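Local coordinates for cytochrome c-552 Ks_3358 (Candidatus Kuenenia stuttgartiensis, PDB 5MXZ), which probably transfers electrons as a small c-type cytochrome of an anammox bacterium, carrying one covalently attached heme c, at residues G21-D25 / L26-L30; A75-P78 / V79-F83; E55-P58 / E59-M62. The protein carries 1 engineered substitution. All coordinates share one frame; numbering follows the deposited sequence.

Contact 1 of 3, residues G21-D25 / L26-L30; sequences GNPTD and LGEGL. With ZN (zinc ion), chain G; HEC (heme c), chain B; EDO (1,2-ethanediol), chain O.
Thr24 is the N-cap of helix 25-30, and its side chain caps the N-H of Gly27, at the point where the loop that follows the heme-attachment segment turns into helix. The hydroxyl OG1 of Thr24 sits between its own backbone N and carbonyl carbon (chi1 63°), which swings it over the start of the first turn. There it accepts from Gly27 N at 3.1 Å in a nearly straight bond, 170° at the hydrogen. The same hydroxyl has a second partner in the carbonyl of Thr15, to which it donates, with a weaker approach to that of Cys16, so the cap is tied to the heme-binding segment as well as to the helix. The first regular helical bonds follow at once: Glu28 N reaches Thr24 O at 2.9 Å and 171°, and Gly29 N reaches Asp25 O at 3.2 Å.

Pro23 packs against this first turn, its CB resting 3.9 Å from Glu28 N, with the carbonyl carbon of Gly27 next nearest. The side chain of Glu28 runs extended away from the helix, and its OE2 binds a zinc ion at 1.9 Å. A water on the same zinc donates to Glu28 OE1 at 3.1 Å, so the carboxylate holds the metal through one oxygen directly and through the other by way of the water.

Farther along the chain, Leu30 turns to the heme: its CB lies 3.6 Å from the methyl CMD, and its CD1 is at the same distance from CBC. Helix 25-30 thus stands at the protein surface beside the porphyrin rim, joined by its cap to the segment that follows helix 5-12, with Leu26 packed on Thr15 and Cys16.

Contact 2 of 3, residues A75-P78 / V79-F83; sequences ALVP and VVRGF. With HEC (heme c), chain B; EDO (1,2-ethanediol), chain N.
The backbone winds through the short helix 77-80, with Val80 N bonded to Leu76 O at 3.0 Å and Arg81 N to Val77 O at 2.9 Å, and ends in a Schellman motif. Gly82 supplies the positive phi (97°) that reverses the chain, so that Phe83 N comes back to Pro78 O at 2.8 Å while Gly82 N bonds to Val79 O at 3.0 Å inside it.

On one flank Val77 and Arg81 run side by side, Val77 CG1 lying 4.1 Å from Arg81 CG. The arginine bends at chi2 (-72°), and its guanidinium then reaches a salt bridge with Asp46 and a hydrogen bond to Gln41. Past the reversal, Phe83 folds back loosely over Pro78, CD2 to CB 4.4 Å, and the carbonyl of Arg81 lies above one face of its ring, offset toward the rim.

The heme side is aliphatic: Leu76 CD1 meets the heme atom CBB at 3.8 Å, and Val80 CG2 meets the methyl CMB at 4.0 Å. Segment 75-83 packs among three helices: Val77 and Arg81 against helix 46-55, Val79 against helix 5-12, Leu76 touching both, and Gln41 of helix 38-43 bonded to the carbonyl of Val80.

Contact 3 of 3, residues E55-P58 / E59-M62; sequences EGTP and EMMM. With HEC (heme c), chain B.
Met61 leaves its backbone with CG anti to N (chi1 -175°) and stays extended as far as SD, while Thr57 turns OG1 to the side of its own N (chi1 -59°); the first reaches the heme iron and the second a heme propionate. The backbone joining them is a tight antiparallel hairpin-like turn with a classic beta bulge, forming the methionine-ligand loop of this c-type cytochrome. Thr57 N donates to Met61 O at 2.8 Å, and Thr57 O takes two donors in return. Met61 N lies in the carbonyl plane at 2.9 Å, its bond 169° at the hydrogen; Met60 N, also 2.9 Å from Thr57 O, comes in tilted from that plane and closes a type II turn over Pro58 and Glu59. Gly56 adds a CA-H...O contact to the carbonyl of Met61, the atoms CA and O being 3.3 Å apart. With both its N and its O bonded to Thr57, the backbone of Met61 is held in place, which steadies the base of the ligand side chain.

Met60 and Thr57 cross obliquely, SD against CG2 at 3.9 Å, beside the same propionate arm. Thr57 OG1 donates to heme O1D at 2.7 Å and is also bonded to Gln52, which links the loop to helix 46-55. His17 is the other axial ligand, and Met61 SD completes the coordination at 2.2 Å from FE.

How the contacts relate
All three contacts border the one heme. Contact 3 supplies an axial ligand and holds a propionate, while contacts 1 and 2 pack on the porphyrin periphery. Contacts 1 and 3, with centres about 14 Å apart, touch directly: Leu30 O lies 3.4 Å from Met60 CG, and both contacts bring atoms to the heme methyl CMD and to CBC. Contact 2 covers the CMB and CBB region instead. Its centre is about 18 Å from that of contact 1 and about 19 Å from that of contact 3, with nearest atoms about 7 Å from contact 1 and about 8 Å from contact 3; the heme, which all three touch, is their common partner.

Contact 1 of 3, residues G21-D25 / L26-L30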
loop_
_atom_site.group_PDB
_atom_site.type_symbol
_atom_site.label_atom_id
_atom_site.label_comp_id
_atom_site.label_asym_id
_atom_site.label_seq_id
_atom_site.Cartn_x
_atom_site.Cartn_y
_atom_site.Cartn_z
ATOM N N GLY A 21 5.000 6.914 5.951
ATOM C CA GLY A 21 5.832 6.053 5.107
ATOM C C GLY A 21 6.574 4.974 5.880
ATOM O O GLY A 21 7.514 4.365 5.355
ATOM N N ASN A 22 6.134 4.735 7.117
ATOM C CA ASN A 22 6.735 3.751 8.019
ATOM C C ASN A 22 5.672 2.762 8.482
ATOM O O ASN A 22 4.561 3.180 8.823
ATOM C CB ASN A 22 7.348 4.440 9.245
ATOM C CG ASN A 22 8.446 5.423 8.883
ATOM O OD1 ASN A 22 9.427 5.071 8.230
ATOM N ND2 ASN A 22 8.287 6.666 9.317
ATOM N N PRO A 23 6.001 1.452 8.510
ATOM C CA PRO A 23 5.018 0.476 8.984
ATOM C C PRO A 23 4.666 0.672 10.457
ATOM O O PRO A 23 5.511 1.114 11.241
ATOM C CB PRO A 23 5.731 -0.872 8.787
ATOM C CG PRO A 23 7.181 -0.546 8.749
ATOM C CD PRO A 23 7.254 0.798 8.084
ATOM N N THR A 24 3.426 0.346 10.816
ATOM C CA THR A 24 3.011 0.312 12.218
ATOM C C THR A 24 3.653 -0.897 12.896
ATOM O O THR A 24 4.302 -1.723 12.239
ATOM C CB THR A 24 1.472 0.240 12.377
ATOM O OG1 THR A 24 0.981 -0.979 11.806
ATOM C CG2 THR A 24 0.777 1.432 11.719
ATOM N N ASP A 25 3.464 -0.998 14.210
ATOM C CA ASP A 25 3.902 -2.154 14.979
ATOM C C ASP A 25 3.310 -3.460 14.418
ATOM O O ASP A 25 4.034 -4.451 14.258
ATOM C CB ASP A 25 3.547 -1.960 16.457
ATOM C CG ASP A 25 4.073 -3.069 17.338
ATOM O OD1 ASP A 25 5.309 -3.272 17.404
ATOM O OD2 ASP A 25 3.243 -3.741 17.981
ATOM N N LEU A 26 2.009 -3.445 14.106
ATOM C CA LEU A 26 1.331 -4.577 13.460
ATOM C C LEU A 26 1.923 -4.875 12.078
ATOM O O LEU A 26 2.283 -6.016 11.795
ATOM C CB LEU A 26 -0.186 -4.326 13.367
ATOM C CG LEU A 26 -1.083 -5.300 12.584
ATOM C CD1 LEU A 26 -1.152 -6.676 13.235
ATOM C CD2 LEU A 26 -2.480 -4.723 12.410
ATOM N N GLY A 27 2.013 -3.846 11.234
ATOM C CA GLY A 27 2.584 -3.971 9.886
ATOM C C GLY A 27 3.947 -4.642 9.852
ATOM O O GLY A 27 4.152 -5.610 9.119
ATOM N N GLU A 28 4.861 -4.133 10.672
ATOM C CA GLU A 28 6.226 -4.650 10.750
ATOM C C GLU A 28 6.295 -6.093 11.255
ATOM O O GLU A 28 7.105 -6.881 10.767
ATOM C CB GLU A 28 7.097 -3.746 11.620
ATOM C CG GLU A 28 8.562 -3.850 11.247
ATOM C CD GLU A 28 9.497 -3.200 12.242
ATOM O OE1 GLU A 28 9.137 -2.187 12.885
ATOM O OE2 GLU A 28 10.628 -3.707 12.364
ATOM N N GLY A 29 5.441 -6.424 12.226
ATOM C CA GLY A 29 5.328 -7.791 12.742
ATOM C C GLY A 29 4.884 -8.794 11.689
ATOM O O GLY A 29 5.289 -9.955 11.719
ATOM N N LEU A 30 4.049 -8.341 10.758
ATOM C CA LEU A 30 3.594 -9.183 9.654
ATOM C C LEU A 30 4.603 -9.252 8.502
ATOM O O LEU A 30 4.532 -10.162 7.669
ATOM C CB LEU A 30 2.217 -8.725 9.164
ATOM C CG LEU A 30 1.060 -8.904 10.158
ATOM C CD1 LEU A 30 -0.060 -7.943 9.813
ATOM C CD2 LEU A 30 0.555 -10.341 10.217
HETATM ZN ZN ZN G . 12.166 -2.728 13.016
HETATM FE FE HEC B . 0.386 -3.866 2.399
HETATM C CHA HEC B . 3.364 -5.188 1.300
HETATM C CHB HEC B . 0.466 -1.513 -0.104
HETATM C CHC HEC B . -2.854 -2.983 3.185
HETATM C CHD HEC B . 0.665 -5.613 5.325
HETATM N NA HEC B . 1.695 -3.442 0.829
HETATM C C1A HEC B . 2.880 -4.013 0.571
HETATM C C2A HEC B . 3.609 -3.468 -0.592
HETATM C C3A HEC B . 2.745 -2.365 -1.030
HETATM C C4A HEC B . 1.611 -2.446 -0.070
HETATM C CMA HEC B . 2.961 -1.409 -2.180
HETATM C CAA HEC B . 4.948 -3.929 -1.105
HETATM C CBA HEC B . 5.006 -4.645 -2.428
HETATM C CGA HEC B . 6.475 -4.766 -2.785
HETATM O O1A HEC B . 7.363 -4.358 -2.002
HETATM O O2A HEC B . 6.757 -5.281 -3.873
HETATM N NB HEC B . -0.991 -2.486 1.643
HETATM C C1B HEC B . -0.795 -1.589 0.644
HETATM C C2B HEC B . -1.953 -0.707 0.325
HETATM C C3B HEC B . -2.922 -1.181 1.323
HETATM C C4B HEC B . -2.236 -2.240 2.082
HETATM C CMB HEC B . -2.072 0.377 -0.714
HETATM C CAB HEC B . -4.306 -0.726 1.530
HETATM C CBB HEC B . -5.285 -1.057 0.424
HETATM N NC HEC B . -0.910 -4.254 3.992
HETATM C C1C HEC B . -2.155 -3.781 4.200
HETATM C C2C HEC B . -2.799 -4.198 5.480
HETATM C C3C HEC B . -1.723 -4.995 6.089
HETATM C C4C HEC B . -0.615 -4.937 5.114
HETATM C CMC HEC B . -4.178 -3.872 5.996
HETATM C CAC HEC B . -1.722 -5.669 7.425
HETATM C CBC HEC B . -2.741 -6.743 7.705
HETATM N ND HEC B . 1.774 -5.211 3.165
HETATM C C1D HEC B . 1.748 -5.833 4.359
HETATM C C2D HEC B . 2.881 -6.747 4.621
HETATM C C3D HEC B . 3.697 -6.608 3.408
HETATM C C4D HEC B . 2.916 -5.639 2.611
HETATM C CMD HEC B . 3.149 -7.593 5.839
HETATM C CAD HEC B . 4.976 -7.299 3.023
HETATM C CBD HEC B . 4.537 -8.419 2.066
HETATM C CGD HEC B . 5.241 -8.433 0.717
HETATM O O1D HEC B . 5.076 -9.429 -0.028
HETATM O O2D HEC B . 5.969 -7.477 0.358
HETATM C C1 EDO O . 4.509 4.367 13.041
HETATM O O1 EDO O . 4.185 4.490 11.650
HETATM C C2 EDO O . 5.160 5.655 13.531
HETATM O O2 EDO O . 6.261 5.984 12.675
HETATM O O HOH W 1 11.860 -0.855 13.635
#

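Contact 2 of 3, residues A75-P78 / V79-F83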
loop_
_atom_site.group_PDB
_atom_site.type_symbol
_atom_site.label_atom_id
_atom_site.label_comp_id
_atom_site.label_asym_id
_atom_site.label_seq_id
_atom_site.Cartn_x
_atom_site.Cartn_y
_atom_site.Cartn_z
ATOM N N ALA A 75 -5.645 4.665 -7.779
ATOM C CA ALA A 75 -5.646 5.889 -6.957
ATOM C C ALA A 75 -4.737 5.809 -5.719
ATOM O O ALA A 75 -4.292 6.840 -5.201
ATOM C CB ALA A 75 -7.063 6.244 -6.544
ATOM N N LEU A 76 -4.473 4.587 -5.256
ATOM C CA LEU A 76 -3.574 4.352 -4.119
ATOM C C LEU A 76 -2.088 4.471 -4.467
ATOM O O LEU A 76 -1.259 4.662 -3.572
ATOM C CB LEU A 76 -3.866 2.987 -3.472
ATOM C CG LEU A 76 -5.116 2.885 -2.588
ATOM C CD1 LEU A 76 -5.524 1.431 -2.435
ATOM C CD2 LEU A 76 -4.910 3.531 -1.222
ATOM N N VAL A 77 -1.749 4.351 -5.753
ATOM C CA VAL A 77 -0.340 4.415 -6.199
ATOM C C VAL A 77 0.356 5.739 -5.793
ATOM O O VAL A 77 1.406 5.671 -5.146
ATOM C CB VAL A 77 -0.141 4.047 -7.704
ATOM C CG1 VAL A 77 1.320 4.181 -8.128
ATOM C CG2 VAL A 77 -0.610 2.626 -7.979
ATOM N N PRO A 78 -0.229 6.928 -6.123
ATOM C CA PRO A 78 0.455 8.168 -5.691
ATOM C C PRO A 78 0.506 8.386 -4.172
ATOM O O PRO A 78 1.306 9.202 -3.701
ATOM C CB PRO A 78 -0.344 9.286 -6.376
ATOM C CG PRO A 78 -1.646 8.682 -6.744
ATOM C CD PRO A 78 -1.383 7.231 -6.999
ATOM N N VAL A 79 -0.337 7.672 -3.422
ATOM C CA VAL A 79 -0.261 7.679 -1.958
ATOM C C VAL A 79 0.974 6.888 -1.492
ATOM O O VAL A 79 1.781 7.397 -0.706
ATOM C CB VAL A 79 -1.565 7.164 -1.297
ATOM C CG1 VAL A 79 -1.441 7.189 0.220
ATOM C CG2 VAL A 79 -2.763 8.002 -1.737
ATOM N N VAL A 80 1.114 5.659 -1.995
ATOM C CA VAL A 80 2.272 4.791 -1.729
ATOM C C VAL A 80 3.582 5.497 -2.115
ATOM O O VAL A 80 4.586 5.422 -1.386
ATOM C CB VAL A 80 2.128 3.421 -2.451
ATOM C CG1 VAL A 80 3.425 2.621 -2.419
ATOM C CG2 VAL A 80 0.993 2.601 -1.839
ATOM N N ARG A 81 3.537 6.202 -3.245
ATOM C CA ARG A 81 4.657 6.991 -3.765
ATOM C C ARG A 81 5.035 8.202 -2.900
ATOM O O ARG A 81 6.155 8.715 -3.007
ATOM C CB ARG A 81 4.345 7.469 -5.187
ATOM C CG ARG A 81 4.257 6.381 -6.248
ATOM C CD ARG A 81 5.623 5.825 -6.579
ATOM N NE ARG A 81 5.592 4.828 -7.646
ATOM C CZ ARG A 81 6.476 3.845 -7.785
ATOM N NH1 ARG A 81 7.472 3.696 -6.917
ATOM N NH2 ARG A 81 6.366 3.000 -8.802
ATOM N N GLY A 82 4.099 8.659 -2.069
ATOM C CA GLY A 82 4.347 9.738 -1.113
ATOM C C GLY A 82 3.909 11.115 -1.582
ATOM O O GLY A 82 4.321 12.121 -1.001
ATOM N N PHE A 83 3.065 11.155 -2.617
ATOM C CA PHE A 83 2.616 12.409 -3.243
ATOM C C PHE A 83 1.245 12.895 -2.747
ATOM O O PHE A 83 0.923 14.081 -2.895
ATOM C CB PHE A 83 2.574 12.287 -4.780
ATOM C CG PHE A 83 3.841 11.756 -5.414
ATOM C CD1 PHE A 83 5.114 12.179 -4.990
ATOM C CD2 PHE A 83 3.760 10.862 -6.489
ATOM C CE1 PHE A 83 6.268 11.690 -5.603
ATOM C CE2 PHE A 83 4.913 10.376 -7.105
ATOM C CZ PHE A 83 6.166 10.788 -6.661
HETATM FE FE HEC B . 0.386 -3.866 2.399
HETATM C CHA HEC B . 3.364 -5.188 1.300
HETATM C CHB HEC B . 0.466 -1.513 -0.104
HETATM C CHC HEC B . -2.854 -2.983 3.185
HETATM C CHD HEC B . 0.665 -5.613 5.325
HETATM N NA HEC B . 1.695 -3.442 0.829
HETATM C C1A HEC B . 2.880 -4.013 0.571
HETATM C C2A HEC B . 3.609 -3.468 -0.592
HETATM C C3A HEC B . 2.745 -2.365 -1.030
HETATM C C4A HEC B . 1.611 -2.446 -0.070
HETATM C CMA HEC B . 2.961 -1.409 -2.180
HETATM C CAA HEC B . 4.948 -3.929 -1.105
HETATM C CBA HEC B . 5.006 -4.645 -2.428
HETATM C CGA HEC B . 6.475 -4.766 -2.785
HETATM O O1A HEC B . 7.363 -4.358 -2.002
HETATM O O2A HEC B . 6.757 -5.281 -3.873
HETATM N NB HEC B . -0.991 -2.486 1.643
HETATM C C1B HEC B . -0.795 -1.589 0.644
HETATM C C2B HEC B . -1.953 -0.707 0.325
HETATM C C3B HEC B . -2.922 -1.181 1.323
HETATM C C4B HEC B . -2.236 -2.240 2.082
HETATM C CMB HEC B . -2.072 0.377 -0.714
HETATM C CAB HEC B . -4.306 -0.726 1.530
HETATM C CBB HEC B . -5.285 -1.057 0.424
HETATM N NC HEC B . -0.910 -4.254 3.992
HETATM C C1C HEC B . -2.155 -3.781 4.200
HETATM C C2C HEC B . -2.799 -4.198 5.480
HETATM C C3C HEC B . -1.723 -4.995 6.089
HETATM C C4C HEC B . -0.615 -4.937 5.114
HETATM C CMC HEC B . -4.178 -3.872 5.996
HETATM C CAC HEC B . -1.722 -5.669 7.425
HETATM C CBC HEC B . -2.741 -6.743 7.705
HETATM N ND HEC B . 1.774 -5.211 3.165
HETATM C C1D HEC B . 1.748 -5.833 4.359
HETATM C C2D HEC B . 2.881 -6.747 4.621
HETATM C C3D HEC B . 3.697 -6.608 3.408
HETATM C C4D HEC B . 2.916 -5.639 2.611
HETATM C CMD HEC B . 3.149 -7.593 5.839
HETATM C CAD HEC B . 4.976 -7.299 3.023
HETATM C CBD HEC B . 4.537 -8.419 2.066
HETATM C CGD HEC B . 5.241 -8.433 0.717
HETATM O O1D HEC B . 5.076 -9.429 -0.028
HETATM O O2D HEC B . 5.969 -7.477 0.358
HETATM C C1 EDO N . 3.500 7.573 2.467
HETATM O O1 EDO N . 4.245 6.739 1.572
HETATM C C2 EDO N . 2.152 6.925 2.762
HETATM O O2 EDO N . 2.369 5.621 3.308
#

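Contact 3 of 3, residues E55-P58 / E59-M62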
loop_
_atom_site.group_PDB
_atom_site.type_symbol
_atom_site.label_atom_id
_atom_site.label_comp_id
_atom_site.label_asym_id
_atom_site.label_seq_id
_atom_site.Cartn_x
_atom_site.Cartn_y
_atom_site.Cartn_z
ATOM N N GLU A 55 -3.615 -8.646 -4.919
ATOM C CA GLU A 55 -3.441 -10.050 -4.546
ATOM C C GLU A 55 -2.968 -10.286 -3.119
ATOM O O GLU A 55 -3.209 -11.357 -2.562
ATOM C CB GLU A 55 -2.498 -10.744 -5.526
ATOM C CG GLU A 55 -3.060 -10.858 -6.935
ATOM C CD GLU A 55 -2.003 -11.212 -7.959
ATOM O OE1 GLU A 55 -2.262 -11.009 -9.160
ATOM O OE2 GLU A 55 -0.906 -11.685 -7.576
ATOM N N GLY A 56 -2.302 -9.289 -2.539
ATOM C CA GLY A 56 -1.691 -9.419 -1.220
ATOM C C GLY A 56 -0.554 -10.423 -1.208
ATOM O O GLY A 56 0.042 -10.722 -2.252
ATOM N N THR A 57 -0.263 -10.931 -0.014
ATOM C CA THR A 57 0.767 -11.935 0.218
ATOM C C THR A 57 0.230 -12.848 1.322
ATOM O O THR A 57 -0.126 -12.347 2.397
ATOM C CB THR A 57 2.107 -11.290 0.661
ATOM O OG1 THR A 57 2.554 -10.371 -0.345
ATOM C CG2 THR A 57 3.196 -12.352 0.895
ATOM N N PRO A 58 0.165 -14.176 1.060
ATOM C CA PRO A 58 -0.341 -15.143 2.041
ATOM C C PRO A 58 0.300 -14.938 3.410
ATOM O O PRO A 58 1.523 -14.778 3.500
ATOM C CB PRO A 58 0.080 -16.490 1.451
ATOM C CG PRO A 58 0.083 -16.260 -0.019
ATOM C CD PRO A 58 0.549 -14.840 -0.204
ATOM N N GLU A 59 -0.538 -14.886 4.449
ATOM C CA GLU A 59 -0.108 -14.737 5.853
ATOM C C GLU A 59 0.500 -13.374 6.211
ATOM O O GLU A 59 0.960 -13.177 7.341
ATOM C CB GLU A 59 0.843 -15.878 6.293
ATOM C CG GLU A 59 0.398 -17.308 5.986
ATOM C CD GLU A 59 -1.068 -17.576 6.280
ATOM O OE1 GLU A 59 -1.729 -18.208 5.432
ATOM O OE2 GLU A 59 -1.569 -17.154 7.344
ATOM N N MET A 60 0.486 -12.436 5.265
ATOM C CA MET A 60 1.101 -11.119 5.468
ATOM C C MET A 60 0.145 -9.961 5.185
ATOM O O MET A 60 -0.054 -9.087 6.036
ATOM C CB MET A 60 2.370 -10.986 4.621
ATOM C CG MET A 60 3.476 -11.977 4.965
ATOM S SD MET A 60 5.042 -11.482 4.241
ATOM C CE MET A 60 5.955 -13.016 4.330
ATOM N N MET A 61 -0.436 -9.969 3.987
ATOM C CA MET A 61 -1.333 -8.912 3.534
ATOM C C MET A 61 -2.507 -9.543 2.791
ATOM O O MET A 61 -2.302 -10.371 1.894
ATOM C CB MET A 61 -0.568 -7.933 2.618
ATOM C CG MET A 61 -1.366 -6.718 2.163
ATOM S SD MET A 61 -0.372 -5.519 1.241
ATOM C CE MET A 61 -1.614 -4.997 0.062
ATOM N N MET A 62 -3.725 -9.162 3.178
ATOM C CA MET A 62 -4.941 -9.624 2.496
ATOM C C MET A 62 -5.014 -9.067 1.062
ATOM O O MET A 62 -4.456 -7.993 0.792
ATOM C CB MET A 62 -6.215 -9.285 3.307
ATOM C CG MET A 62 -6.522 -7.798 3.505
ATOM S SD MET A 62 -5.453 -6.971 4.709
ATOM C CE MET A 62 -6.164 -7.511 6.264
HETATM FE FE HEC B . 0.386 -3.866 2.399
HETATM C CHA HEC B . 3.364 -5.188 1.300
HETATM C CHB HEC B . 0.466 -1.513 -0.104
HETATM C CHC HEC B . -2.854 -2.983 3.185
HETATM C CHD HEC B . 0.665 -5.613 5.325
HETATM N NA HEC B . 1.695 -3.442 0.829
HETATM C C1A HEC B . 2.880 -4.013 0.571
HETATM C C2A HEC B . 3.609 -3.468 -0.592
HETATM C C3A HEC B . 2.745 -2.365 -1.030
HETATM C C4A HEC B . 1.611 -2.446 -0.070
HETATM C CMA HEC B . 2.961 -1.409 -2.180
HETATM C CAA HEC B . 4.948 -3.929 -1.105
HETATM C CBA HEC B . 5.006 -4.645 -2.428
HETATM C CGA HEC B . 6.475 -4.766 -2.785
HETATM O O1A HEC B . 7.363 -4.358 -2.002
HETATM O O2A HEC B . 6.757 -5.281 -3.873
HETATM N NB HEC B . -0.991 -2.486 1.643
HETATM C C1B HEC B . -0.795 -1.589 0.644
HETATM C C2B HEC B . -1.953 -0.707 0.325
HETATM C C3B HEC B . -2.922 -1.181 1.323
HETATM C C4B HEC B . -2.236 -2.240 2.082
HETATM C CMB HEC B . -2.072 0.377 -0.714
HETATM C CAB HEC B . -4.306 -0.726 1.530
HETATM C CBB HEC B . -5.285 -1.057 0.424
HETATM N NC HEC B . -0.910 -4.254 3.992
HETATM C C1C HEC B . -2.155 -3.781 4.200
HETATM C C2C HEC B . -2.799 -4.198 5.480
HETATM C C3C HEC B . -1.723 -4.995 6.089
HETATM C C4C HEC B . -0.615 -4.937 5.114
HETATM C CMC HEC B . -4.178 -3.872 5.996
HETATM C CAC HEC B . -1.722 -5.669 7.425
HETATM C CBC HEC B . -2.741 -6.743 7.705
HETATM N ND HEC B . 1.774 -5.211 3.165
HETATM C C1D HEC B . 1.748 -5.833 4.359
HETATM C C2D HEC B . 2.881 -6.747 4.621
HETATM C C3D HEC B . 3.697 -6.608 3.408
HETATM C C4D HEC B . 2.916 -5.639 2.611
HETATM C CMD HEC B . 3.149 -7.593 5.839
HETATM C CAD HEC B . 4.976 -7.299 3.023
HETATM C CBD HEC B . 4.537 -8.419 2.066
HETATM C CGD HEC B . 5.241 -8.433 0.717
HETATM O O1D HEC B . 5.076 -9.429 -0.028
HETATM O O2D HEC B . 5.969 -7.477 0.358
#